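Local atomic coordinates of putative oxidoreductase (Bacteroides fragilis NCTC 9343, PDB entry 3FHL), a protein that probably works as a nucleotide-dependent oxidoreductase of the Gfo/Idh/MocA family, with a Rossmann-fold domain joined to a C-terminal alpha/beta domain. Residues Phe57-Ile66 / Tyr81-Lys90; Leu146-Arg157 / Val227-Arg238. One frame throughout, in Å; residues are numbered along the deposited sequence.

Contact 1. Residues Phe57-Ile66 / Tyr81-Lys90; sequences FKELTEDPEI and YAGMALEAGK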
loop_
_atom_site.group_PDB
_atom_site.type_symbol
_atom_site.label_atom_id
_atom_site.label_comp_id
_atom_site.label_asym_id
_atom_site.label_seq_id
_atom_site.Cartn_x
_atom_site.Cartn_y
_atom_site.Cartn_z
ATOM N N PHE C 57 -20.910 -37.584 -14.529
ATOM C CA PHE C 57 -20.018 -36.819 -15.378
ATOM C C PHE C 57 -19.728 -37.558 -16.680
ATOM O O PHE C 57 -19.648 -36.935 -17.743
ATOM C CB PHE C 57 -18.705 -36.511 -14.649
ATOM C CG PHE C 57 -17.742 -35.694 -15.464
ATOM C CD1 PHE C 57 -18.018 -34.363 -15.758
ATOM C CD2 PHE C 57 -16.575 -36.260 -15.958
ATOM C CE1 PHE C 57 -17.133 -33.610 -16.514
ATOM C CE2 PHE C 57 -15.697 -35.515 -16.720
ATOM C CZ PHE C 57 -15.977 -34.187 -17.000
ATOM N N LYS C 58 -19.577 -38.878 -16.585
ATOM C CA LYS C 58 -19.365 -39.754 -17.748
ATOM C C LYS C 58 -20.452 -39.580 -18.830
ATOM O O LYS C 58 -20.166 -39.665 -20.023
ATOM C CB LYS C 58 -19.289 -41.219 -17.294
ATOM C CG LYS C 58 -18.647 -42.165 -18.303
ATOM C CD LYS C 58 -18.937 -43.634 -17.971
ATOM C CE LYS C 58 -17.767 -44.303 -17.252
ATOM N NZ LYS C 58 -16.629 -44.605 -18.172
ATOM N N GLU C 59 -21.684 -39.297 -18.408
ATOM C CA GLU C 59 -22.783 -39.018 -19.332
ATOM C C GLU C 59 -22.612 -37.713 -20.118
ATOM O O GLU C 59 -23.280 -37.506 -21.139
ATOM C CB GLU C 59 -24.125 -39.048 -18.600
ATOM C CG GLU C 59 -24.561 -40.452 -18.223
ATOM C CD GLU C 59 -25.755 -40.464 -17.299
ATOM O OE1 GLU C 59 -26.905 -40.388 -17.794
ATOM O OE2 GLU C 59 -25.542 -40.560 -16.075
ATOM N N LEU C 60 -21.720 -36.837 -19.655
ATOM C CA LEU C 60 -21.332 -35.678 -20.450
ATOM C C LEU C 60 -20.265 -36.059 -21.437
ATOM O O LEU C 60 -20.361 -35.711 -22.611
ATOM C CB LEU C 60 -20.797 -34.521 -19.586
ATOM C CG LEU C 60 -21.735 -33.830 -18.610
ATOM C CD1 LEU C 60 -21.029 -32.592 -18.009
ATOM C CD2 LEU C 60 -23.019 -33.452 -19.288
ATOM N N THR C 61 -19.232 -36.750 -20.959
ATOM C CA THR C 61 -18.066 -37.044 -21.800
ATOM C C THR C 61 -18.395 -38.044 -22.914
ATOM O O THR C 61 -17.767 -38.030 -23.976
ATOM C CB THR C 61 -16.851 -37.562 -20.989
ATOM O OG1 THR C 61 -17.198 -38.768 -20.296
ATOM C CG2 THR C 61 -16.398 -36.537 -19.974
ATOM N N GLU C 62 -19.386 -38.895 -22.668
ATOM C CA GLU C 62 -19.782 -39.900 -23.649
ATOM C C GLU C 62 -20.876 -39.422 -24.593
ATOM O O GLU C 62 -21.266 -40.155 -25.503
ATOM C CB GLU C 62 -20.222 -41.181 -22.956
ATOM C CG GLU C 62 -19.078 -42.015 -22.412
ATOM C CD GLU C 62 -19.565 -43.242 -21.643
ATOM O OE1 GLU C 62 -20.789 -43.357 -21.388
ATOM O OE2 GLU C 62 -18.716 -44.089 -21.289
ATOM N N ASP C 63 -21.365 -38.203 -24.381
ATOM C CA ASP C 63 -22.406 -37.643 -25.222
ATOM C C ASP C 63 -21.805 -37.138 -26.532
ATOM O O ASP C 63 -21.053 -36.165 -26.528
ATOM C CB ASP C 63 -23.138 -36.528 -24.467
ATOM C CG ASP C 63 -24.359 -36.007 -25.207
ATOM O OD1 ASP C 63 -24.374 -35.978 -26.454
ATOM O OD2 ASP C 63 -25.322 -35.605 -24.530
ATOM N N PRO C 64 -22.164 -37.777 -27.673
ATOM C CA PRO C 64 -21.529 -37.452 -28.961
ATOM C C PRO C 64 -21.944 -36.099 -29.537
ATOM O O PRO C 64 -21.332 -35.632 -30.497
ATOM C CB PRO C 64 -22.021 -38.579 -29.883
ATOM C CG PRO C 64 -23.348 -38.937 -29.330
ATOM C CD PRO C 64 -23.183 -38.835 -27.830
ATOM N N GLU C 65 -22.972 -35.484 -28.963
ATOM C CA GLU C 65 -23.448 -34.188 -29.429
ATOM C C GLU C 65 -22.930 -33.002 -28.592
ATOM O O GLU C 65 -23.230 -31.857 -28.911
ATOM C CB GLU C 65 -24.978 -34.178 -29.510
ATOM C CG GLU C 65 -25.552 -35.303 -30.393
ATOM C CD GLU C 65 -27.062 -35.246 -30.542
ATOM O OE1 GLU C 65 -27.542 -35.377 -31.687
ATOM O OE2 GLU C 65 -27.772 -35.073 -29.528
ATOM N N ILE C 66 -22.160 -33.263 -27.537
ATOM C CA ILE C 66 -21.641 -32.152 -26.710
ATOM C C ILE C 66 -20.333 -31.587 -27.281
ATOM O O ILE C 66 -19.414 -32.336 -27.595
ATOM C CB ILE C 66 -21.549 -32.522 -25.197
ATOM C CG1 ILE C 66 -22.954 -32.530 -24.580
ATOM C CG2 ILE C 66 -20.653 -31.523 -24.431
ATOM C CD1 ILE C 66 -23.039 -33.092 -23.136
ATOM N N TYR C 81 -11.302 -35.146 -14.274
ATOM C CA TYR C 81 -12.500 -34.783 -15.024
ATOM C C TYR C 81 -12.194 -34.031 -16.324
ATOM O O TYR C 81 -12.802 -34.318 -17.369
ATOM C CB TYR C 81 -13.474 -34.005 -14.132
ATOM C CG TYR C 81 -14.327 -34.882 -13.233
ATOM C CD1 TYR C 81 -13.908 -36.176 -12.863
ATOM C CD2 TYR C 81 -15.550 -34.422 -12.740
ATOM C CE1 TYR C 81 -14.691 -36.984 -12.033
ATOM C CE2 TYR C 81 -16.346 -35.223 -11.900
ATOM C CZ TYR C 81 -15.904 -36.499 -11.553
ATOM O OH TYR C 81 -16.681 -37.299 -10.736
ATOM N N ALA C 82 -11.244 -33.097 -16.271
ATOM C CA ALA C 82 -10.810 -32.373 -17.478
ATOM C C ALA C 82 -10.092 -33.298 -18.451
ATOM O O ALA C 82 -10.222 -33.131 -19.659
ATOM C CB ALA C 82 -9.918 -31.181 -17.133
ATOM N N GLY C 83 -9.334 -34.256 -17.916
ATOM C CA GLY C 83 -8.638 -35.257 -18.728
ATOM C C GLY C 83 -9.594 -36.192 -19.456
ATOM O O GLY C 83 -9.402 -36.473 -20.636
ATOM N N MET C 84 -10.621 -36.659 -18.743
ATOM C CA MET C 84 -11.664 -37.517 -19.305
ATOM C C MET C 84 -12.399 -36.809 -20.430
ATOM O O MET C 84 -12.657 -37.404 -21.482
ATOM C CB MET C 84 -12.680 -37.902 -18.236
ATOM C CG MET C 84 -12.349 -39.149 -17.419
ATOM S SD MET C 84 -13.665 -39.426 -16.205
ATOM C CE MET C 84 -15.106 -39.637 -17.265
ATOM N N ALA C 85 -12.732 -35.538 -20.199
ATOM C CA ALA C 85 -13.439 -34.725 -21.190
ATOM C C ALA C 85 -12.615 -34.480 -22.449
ATOM O O ALA C 85 -13.148 -34.532 -23.560
ATOM C CB ALA C 85 -13.909 -33.408 -20.572
ATOM N N LEU C 86 -11.319 -34.238 -22.276
ATOM C CA LEU C 86 -10.422 -34.015 -23.410
ATOM C C LEU C 86 -10.182 -35.303 -24.204
ATOM O O LEU C 86 -10.151 -35.279 -25.432
ATOM C CB LEU C 86 -9.078 -33.441 -22.947
ATOM C CG LEU C 86 -9.040 -31.979 -22.486
ATOM C CD1 LEU C 86 -7.690 -31.680 -21.834
ATOM C CD2 LEU C 86 -9.324 -31.014 -23.631
ATOM N N GLU C 87 -10.010 -36.418 -23.494
ATOM C CA GLU C 87 -9.787 -37.717 -24.135
ATOM C C GLU C 87 -11.015 -38.088 -24.968
ATOM O O GLU C 87 -10.885 -38.608 -26.074
ATOM C CB GLU C 87 -9.476 -38.802 -23.094
ATOM C CG GLU C 87 -8.533 -39.886 -23.595
ATOM C CD GLU C 87 -7.107 -39.381 -23.788
ATOM O OE1 GLU C 87 -6.380 -39.223 -22.778
ATOM O OE2 GLU C 87 -6.716 -39.149 -24.956
ATOM N N ALA C 88 -12.194 -37.751 -24.449
ATOM C CA ALA C 88 -13.471 -37.944 -25.145
ATOM C C ALA C 88 -13.719 -36.970 -26.301
ATOM O O ALA C 88 -14.762 -37.039 -26.955
ATOM C CB ALA C 88 -14.624 -37.882 -24.151
ATOM N N GLY C 89 -12.774 -36.062 -26.534
ATOM C CA GLY C 89 -12.811 -35.141 -27.665
ATOM C C GLY C 89 -13.607 -33.861 -27.474
ATOM O O GLY C 89 -13.994 -33.225 -28.459
ATOM N N LYS C 90 -13.854 -33.467 -26.220
ATOM C CA LYS C 90 -14.647 -32.269 -25.956
ATOM C C LYS C 90 -13.757 -31.052 -25.668
ATOM O O LYS C 90 -12.655 -31.191 -25.152
ATOM C CB LYS C 90 -15.641 -32.525 -24.813
ATOM C CG LYS C 90 -16.382 -33.891 -24.868
ATOM C CD LYS C 90 -17.117 -34.123 -26.195
ATOM C CE LYS C 90 -17.627 -35.552 -26.363
ATOM N NZ LYS C 90 -17.535 -35.990 -27.809
HETATM O O HOH W 1 -16.423 -39.519 -26.741
#
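The rings of Phe57 and Tyr81 form an offset stack, nearly parallel at 6° with centroids 4.3 Å apart, and Tyr81 CB also lies over the Phe57 face. Phe57 reaches across because its CG stands anti to the backbone N (chi1 -179°). At the edge of the same ring sits Met84 CE, 3.9 Å from Phe57 CD2; Met84 bends at its last torsion, which also brings this methyl near Thr61 OG1. The Thr61 methyl packs on the facing helix, CG2 3.7 Å from Ala85 CA. These contacts join two helices of the Rossmann domain, 58-61 and 78-87, against Ile69 of the parallel strand 68-71. Past the second helix, Gly89 closes a Schellman motif with positive phi. In one of two conformers, so with some doubt, the Lys90 chain bends back alongside the 63-66 turn, CD 3.2 Å from Ile66 O and NZ 3.1 Å from Ala88 O. A water bound to Ala88 O donates weakly to Thr61 O. Further out, the Asp63-Ile66 turn is braced by an Asx turn, Asp63 OD1 accepting from Glu65 N at 2.9 Å, while Asp63 OD2 forms a salt bridge with Lys35 of strand 31-37.

Contact 2. Residues Leu146-Arg157 / Val227-Arg238; sequences LVEYESTFARYR and VKITLKASYLMR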
loop_
_atom_site.group_PDB
_atom_site.type_symbol
_atom_site.label_atom_id
_atom_site.label_comp_id
_atom_site.label_asym_id
_atom_site.label_seq_id
_atom_site.Cartn_x
_atom_site.Cartn_y
_atom_site.Cartn_z
ATOM N N LEU C 146 1.653 5.757 -17.934
ATOM C CA LEU C 146 1.419 5.150 -16.615
ATOM C C LEU C 146 2.739 4.873 -15.906
ATOM O O LEU C 146 3.696 4.362 -16.519
ATOM C CB LEU C 146 0.620 3.849 -16.725
ATOM C CG LEU C 146 0.151 3.194 -15.410
ATOM C CD1 LEU C 146 -1.035 3.928 -14.843
ATOM C CD2 LEU C 146 -0.177 1.732 -15.637
ATOM N N VAL C 147 2.793 5.221 -14.618
ATOM C CA VAL C 147 3.988 4.958 -13.808
ATOM C C VAL C 147 3.740 4.036 -12.619
ATOM O O VAL C 147 4.675 3.402 -12.123
ATOM C CB VAL C 147 4.702 6.269 -13.357
ATOM C CG1 VAL C 147 5.027 7.154 -14.553
ATOM C CG2 VAL C 147 3.864 7.051 -12.332
ATOM N N GLU C 148 2.489 3.939 -12.163
ATOM C CA GLU C 148 2.194 3.131 -10.986
ATOM C C GLU C 148 0.804 2.515 -11.040
ATOM O O GLU C 148 -0.142 3.165 -11.458
ATOM C CB GLU C 148 2.353 3.963 -9.694
ATOM C CG GLU C 148 2.055 3.169 -8.415
ATOM C CD GLU C 148 2.559 3.826 -7.133
ATOM O OE1 GLU C 148 2.543 5.078 -7.050
ATOM O OE2 GLU C 148 2.950 3.070 -6.208
ATOM N N TYR C 149 0.710 1.264 -10.593
ATOM C CA TYR C 149 -0.525 0.496 -10.607
ATOM C C TYR C 149 -0.643 -0.176 -9.257
ATOM O O TYR C 149 0.220 -0.979 -8.871
ATOM C CB TYR C 149 -0.418 -0.576 -11.706
ATOM C CG TYR C 149 -1.532 -1.602 -11.789
ATOM C CD1 TYR C 149 -2.689 -1.340 -12.536
ATOM C CD2 TYR C 149 -1.407 -2.848 -11.169
ATOM C CE1 TYR C 149 -3.685 -2.290 -12.658
ATOM C CE2 TYR C 149 -2.400 -3.809 -11.272
ATOM C CZ TYR C 149 -3.536 -3.525 -12.029
ATOM O OH TYR C 149 -4.522 -4.465 -12.131
ATOM N N GLU C 150 -1.713 0.153 -8.548
ATOM C CA GLU C 150 -2.016 -0.458 -7.259
ATOM C C GLU C 150 -3.368 -1.105 -7.327
ATOM O O GLU C 150 -4.341 -0.484 -7.766
ATOM C CB GLU C 150 -2.031 0.594 -6.155
ATOM C CG GLU C 150 -0.671 1.270 -5.955
ATOM C CD GLU C 150 -0.771 2.589 -5.225
ATOM O OE1 GLU C 150 -1.420 2.659 -4.157
ATOM O OE2 GLU C 150 -0.192 3.564 -5.727
ATOM N N SER C 151 -3.444 -2.344 -6.870
ATOM C CA SER C 151 -4.692 -3.085 -6.932
ATOM C C SER C 151 -4.864 -3.808 -5.598
ATOM O O SER C 151 -4.000 -4.574 -5.185
ATOM C CB SER C 151 -4.651 -4.058 -8.136
ATOM O OG SER C 151 -5.694 -5.020 -8.102
ATOM N N THR C 152 -5.980 -3.558 -4.919
ATOM C CA THR C 152 -6.187 -4.045 -3.567
ATOM C C THR C 152 -7.596 -4.563 -3.338
ATOM O O THR C 152 -8.550 -3.907 -3.740
ATOM C CB THR C 152 -5.975 -2.888 -2.531
ATOM O OG1 THR C 152 -4.677 -2.324 -2.701
ATOM C CG2 THR C 152 -6.171 -3.354 -1.058
ATOM N N PHE C 153 -7.724 -5.725 -2.692
ATOM C CA PHE C 153 -9.007 -6.143 -2.119
ATOM C C PHE C 153 -9.066 -5.899 -0.610
ATOM O O PHE C 153 -8.517 -6.662 0.193
ATOM C CB PHE C 153 -9.309 -7.620 -2.397
ATOM C CG PHE C 153 -9.942 -7.888 -3.733
ATOM C CD1 PHE C 153 -11.047 -7.152 -4.167
ATOM C CD2 PHE C 153 -9.455 -8.911 -4.549
ATOM C CE1 PHE C 153 -11.639 -7.417 -5.400
ATOM C CE2 PHE C 153 -10.043 -9.181 -5.788
ATOM C CZ PHE C 153 -11.131 -8.434 -6.212
ATOM N N ALA C 154 -9.765 -4.834 -0.234
ATOM C CA ALA C 154 -9.923 -4.444 1.149
ATOM C C ALA C 154 -11.152 -5.111 1.747
ATOM O O ALA C 154 -12.264 -4.994 1.220
ATOM C CB ALA C 154 -10.043 -2.947 1.227
ATOM N N ARG C 155 -10.956 -5.826 2.843
ATOM C CA ARG C 155 -12.077 -6.456 3.530
ATOM C C ARG C 155 -11.963 -6.198 5.026
ATOM O O ARG C 155 -10.911 -5.806 5.511
ATOM C CB ARG C 155 -12.096 -7.967 3.250
ATOM C CG ARG C 155 -12.345 -8.331 1.783
ATOM C CD ARG C 155 -12.797 -9.777 1.623
ATOM N NE ARG C 155 -13.279 -10.053 0.268
ATOM C CZ ARG C 155 -13.525 -11.268 -0.220
ATOM N NH1 ARG C 155 -13.327 -12.351 0.527
ATOM N NH2 ARG C 155 -13.961 -11.396 -1.469
ATOM N N TYR C 156 -13.051 -6.413 5.753
ATOM C CA TYR C 156 -13.019 -6.300 7.192
ATOM C C TYR C 156 -13.864 -7.394 7.824
ATOM O O TYR C 156 -15.089 -7.305 7.840
ATOM C CB TYR C 156 -13.455 -4.899 7.682
ATOM C CG TYR C 156 -13.384 -4.779 9.193
ATOM C CD1 TYR C 156 -12.151 -4.703 9.847
ATOM C CD2 TYR C 156 -14.542 -4.799 9.974
ATOM C CE1 TYR C 156 -12.078 -4.628 11.230
ATOM C CE2 TYR C 156 -14.482 -4.741 11.354
ATOM C CZ TYR C 156 -13.242 -4.652 11.978
ATOM O OH TYR C 156 -13.163 -4.591 13.347
ATOM N N ARG C 157 -13.178 -8.365 8.377
ATOM C CA ARG C 157 -13.781 -9.438 9.096
ATOM C C ARG C 157 -12.883 -9.845 10.257
ATOM O O ARG C 157 -11.961 -10.593 10.089
ATOM C CB ARG C 157 -14.012 -10.606 8.152
ATOM C CG ARG C 157 -14.634 -11.812 8.787
ATOM C CD ARG C 157 -15.479 -12.580 7.801
ATOM N NE ARG C 157 -14.728 -13.629 7.146
ATOM C CZ ARG C 157 -14.823 -13.937 5.865
ATOM N NH1 ARG C 157 -15.645 -13.275 5.079
ATOM N NH2 ARG C 157 -14.082 -14.912 5.371
ATOM N N VAL C 227 6.952 0.412 -14.686
ATOM C CA VAL C 227 5.718 0.643 -13.920
ATOM C C VAL C 227 5.832 -0.065 -12.576
ATOM O O VAL C 227 6.183 -1.250 -12.515
ATOM C CB VAL C 227 4.418 0.178 -14.678
ATOM C CG1 VAL C 227 3.158 0.390 -13.811
ATOM C CG2 VAL C 227 4.235 0.954 -15.972
ATOM N N LYS C 228 5.518 0.670 -11.506
ATOM C CA LYS C 228 5.555 0.150 -10.156
ATOM C C LYS C 228 4.235 -0.543 -9.830
ATOM O O LYS C 228 3.178 0.077 -9.935
ATOM C CB LYS C 228 5.849 1.300 -9.182
ATOM C CG LYS C 228 7.131 2.067 -9.515
ATOM C CD LYS C 228 8.375 1.195 -9.293
ATOM C CE LYS C 228 9.654 2.016 -9.424
ATOM N NZ LYS C 228 10.845 1.140 -9.546
ATOM N N ILE C 229 4.315 -1.819 -9.442
ATOM C CA ILE C 229 3.132 -2.650 -9.189
ATOM C C ILE C 229 2.989 -3.038 -7.722
ATOM O O ILE C 229 3.904 -3.601 -7.132
ATOM C CB ILE C 229 3.152 -3.960 -10.038
ATOM C CG1 ILE C 229 3.010 -3.653 -11.529
ATOM C CG2 ILE C 229 2.053 -4.934 -9.589
ATOM C CD1 ILE C 229 2.821 -4.882 -12.382
ATOM N N THR C 230 1.832 -2.740 -7.134
ATOM C CA THR C 230 1.521 -3.232 -5.789
ATOM C C THR C 230 0.195 -3.967 -5.808
ATOM O O THR C 230 -0.826 -3.403 -6.217
ATOM C CB THR C 230 1.405 -2.090 -4.748
ATOM O OG1 THR C 230 2.544 -1.242 -4.827
ATOM C CG2 THR C 230 1.334 -2.648 -3.347
ATOM N N LEU C 231 0.201 -5.215 -5.346
ATOM C CA LEU C 231 -1.031 -5.991 -5.169
ATOM C C LEU C 231 -1.230 -6.303 -3.688
ATOM O O LEU C 231 -0.304 -6.748 -3.004
ATOM C CB LEU C 231 -0.983 -7.285 -6.004
ATOM C CG LEU C 231 -0.460 -7.137 -7.444
ATOM C CD1 LEU C 231 -0.248 -8.499 -8.080
ATOM C CD2 LEU C 231 -1.442 -6.311 -8.291
ATOM N N LYS C 232 -2.435 -6.068 -3.185
ATOM C CA LYS C 232 -2.685 -6.179 -1.754
ATOM C C LYS C 232 -4.047 -6.741 -1.454
ATOM O O LYS C 232 -4.993 -6.500 -2.196
ATOM C CB LYS C 232 -2.666 -4.792 -1.112
ATOM C CG LYS C 232 -1.372 -4.327 -0.554
ATOM C CD LYS C 232 -1.557 -2.983 0.173
ATOM C CE LYS C 232 -1.792 -3.156 1.661
ATOM N NZ LYS C 232 -1.632 -1.825 2.357
ATOM N N ALA C 233 -4.151 -7.447 -0.333
ATOM C CA ALA C 233 -5.458 -7.760 0.250
ATOM C C ALA C 233 -5.328 -7.962 1.740
ATOM O O ALA C 233 -4.270 -8.356 2.217
ATOM C CB ALA C 233 -6.084 -8.998 -0.388
ATOM N N SER C 234 -6.417 -7.718 2.468
ATOM C CA SER C 234 -6.402 -7.844 3.915
ATOM C C SER C 234 -7.820 -8.015 4.417
ATOM O O SER C 234 -8.753 -7.457 3.843
ATOM C CB SER C 234 -5.777 -6.594 4.562
ATOM O OG SER C 234 -5.766 -6.698 5.985
ATOM N N TYR C 235 -7.958 -8.785 5.491
ATOM C CA TYR C 235 -9.227 -8.913 6.202
ATOM C C TYR C 235 -9.365 -7.915 7.352
ATOM O O TYR C 235 -10.352 -7.940 8.081
ATOM C CB TYR C 235 -9.409 -10.339 6.717
ATOM C CG TYR C 235 -10.118 -11.252 5.743
ATOM C CD1 TYR C 235 -11.440 -11.011 5.369
ATOM C CD2 TYR C 235 -9.473 -12.359 5.207
ATOM C CE1 TYR C 235 -12.098 -11.854 4.488
ATOM C CE2 TYR C 235 -10.128 -13.214 4.329
ATOM C CZ TYR C 235 -11.434 -12.949 3.966
ATOM O OH TYR C 235 -12.073 -13.790 3.081
ATOM N N LEU C 236 -8.388 -7.028 7.508
ATOM C CA LEU C 236 -8.484 -5.984 8.529
ATOM C C LEU C 236 -8.241 -4.597 7.958
ATOM O O LEU C 236 -7.184 -3.992 8.179
ATOM C CB LEU C 236 -7.529 -6.284 9.688
ATOM C CG LEU C 236 -7.928 -7.418 10.638
ATOM C CD1 LEU C 236 -6.827 -7.565 11.697
ATOM C CD2 LEU C 236 -9.307 -7.166 11.285
ATOM N N MET C 237 -9.201 -4.131 7.164
ATOM C CA MET C 237 -9.189 -2.785 6.601
ATOM C C MET C 237 -10.597 -2.230 6.756
ATOM O O MET C 237 -11.369 -2.181 5.784
ATOM C CB MET C 237 -8.778 -2.756 5.113
ATOM C CG MET C 237 -7.353 -3.146 4.788
ATOM S SD MET C 237 -6.905 -2.932 3.042
ATOM C CE MET C 237 -5.145 -3.206 3.134
ATOM N N ARG C 238 -10.936 -1.827 7.982
ATOM C CA ARG C 238 -12.278 -1.308 8.278
ATOM C C ARG C 238 -12.659 -0.153 7.380
ATOM O O ARG C 238 -13.794 -0.068 6.913
ATOM C CB ARG C 238 -12.466 -0.942 9.759
ATOM C CG ARG C 238 -13.953 -0.832 10.102
ATOM C CD ARG C 238 -14.251 -0.926 11.563
ATOM N NE ARG C 238 -15.651 -1.285 11.758
ATOM C CZ ARG C 238 -16.173 -1.731 12.899
ATOM N NH1 ARG C 238 -15.421 -1.876 13.978
ATOM N NH2 ARG C 238 -17.461 -2.043 12.956
HETATM O O HOH W 2 2.965 0.411 -6.865
HETATM O O HOH W 3 -1.878 -2.319 -3.717
#
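Tyr149 and Ser151 on strand 146-154 pair with Lys228 and Thr230 on the parallel strand 228-234, Tyr149 N bonding to Lys228 O and Ser151 N to Thr230 O. The strand axes are 6° apart, and backbone bonds link them from Lys228 N to Val147 O through to Arg155 N to Ser234 O. The packing is close on the face carrying Tyr149, Ser151 and Phe153, which helix 180-191 covers. There Leu231 CD2 approaches the edge of the Tyr149 ring, 4.0 Å from CE2, and touches Ser151 CB as well; Ser151 OG is held by Arg243. Phe153 CB meets Ala233 CB, and the Phe153 ring makes a cation-pi contact with Arg243.

The other face is polar and hydrated. One water links Glu148 OE2 to Thr230 OG1, 2.7 Å from each, and a second lies 3.0 Å from Thr152 OG1. Glu148 and Glu150 form salt bridges with Lys232 of the second subunit, and Lys232 of this chain does so with Glu148 and Glu150 of the second subunit, which places these charges in the dimer interface.

Beyond the strands the pairing becomes irregular, with Met237 N bonding to Arg155 O and Arg157 N to Tyr235 O. Tyr235 runs alongside two arginines. Arg155 NH1 gives its OH a weak bond of 3.2 Å, whereas the Arg157 guanidinium, poorly ordered, lays one face over the ring's CE1 with the planes 41° apart. Tyr156 receives the extended Arg238 chain along one face: Arg238 CB lies 4.0 Å from the ring centroid, and the guanidinium is inclined 21° to the ring. Antiparallel strands 244-248 and 213-221 flank the pair, making it the parallel centre of the mixed sheet of the C-terminal alpha/beta domain in this Gfo/Idh/MocA protein.

In the fold
Contact 1 and contact 2 belong to the two different domains: residues 57-66 and 81-90 lie in the NAD-binding Rossmann part, residues 146-157 and 227-238 in the C-terminal alpha/beta part. Their centres are about 40 Å apart, on opposite sides of the chain's centre, and their nearest atoms are about 25 Å from each other. Contact 1 joins helices packed against a parallel sheet and meets no second subunit. As in other Rossmann domains, the nucleotide probably binds at the C-terminal ends of the parallel strands; contact 1 lies beside that region, Phe57 touching Ala11 in the loop after strand 6-10, whereas contact 2 sits in the other domain, its polar face in the dimer interface.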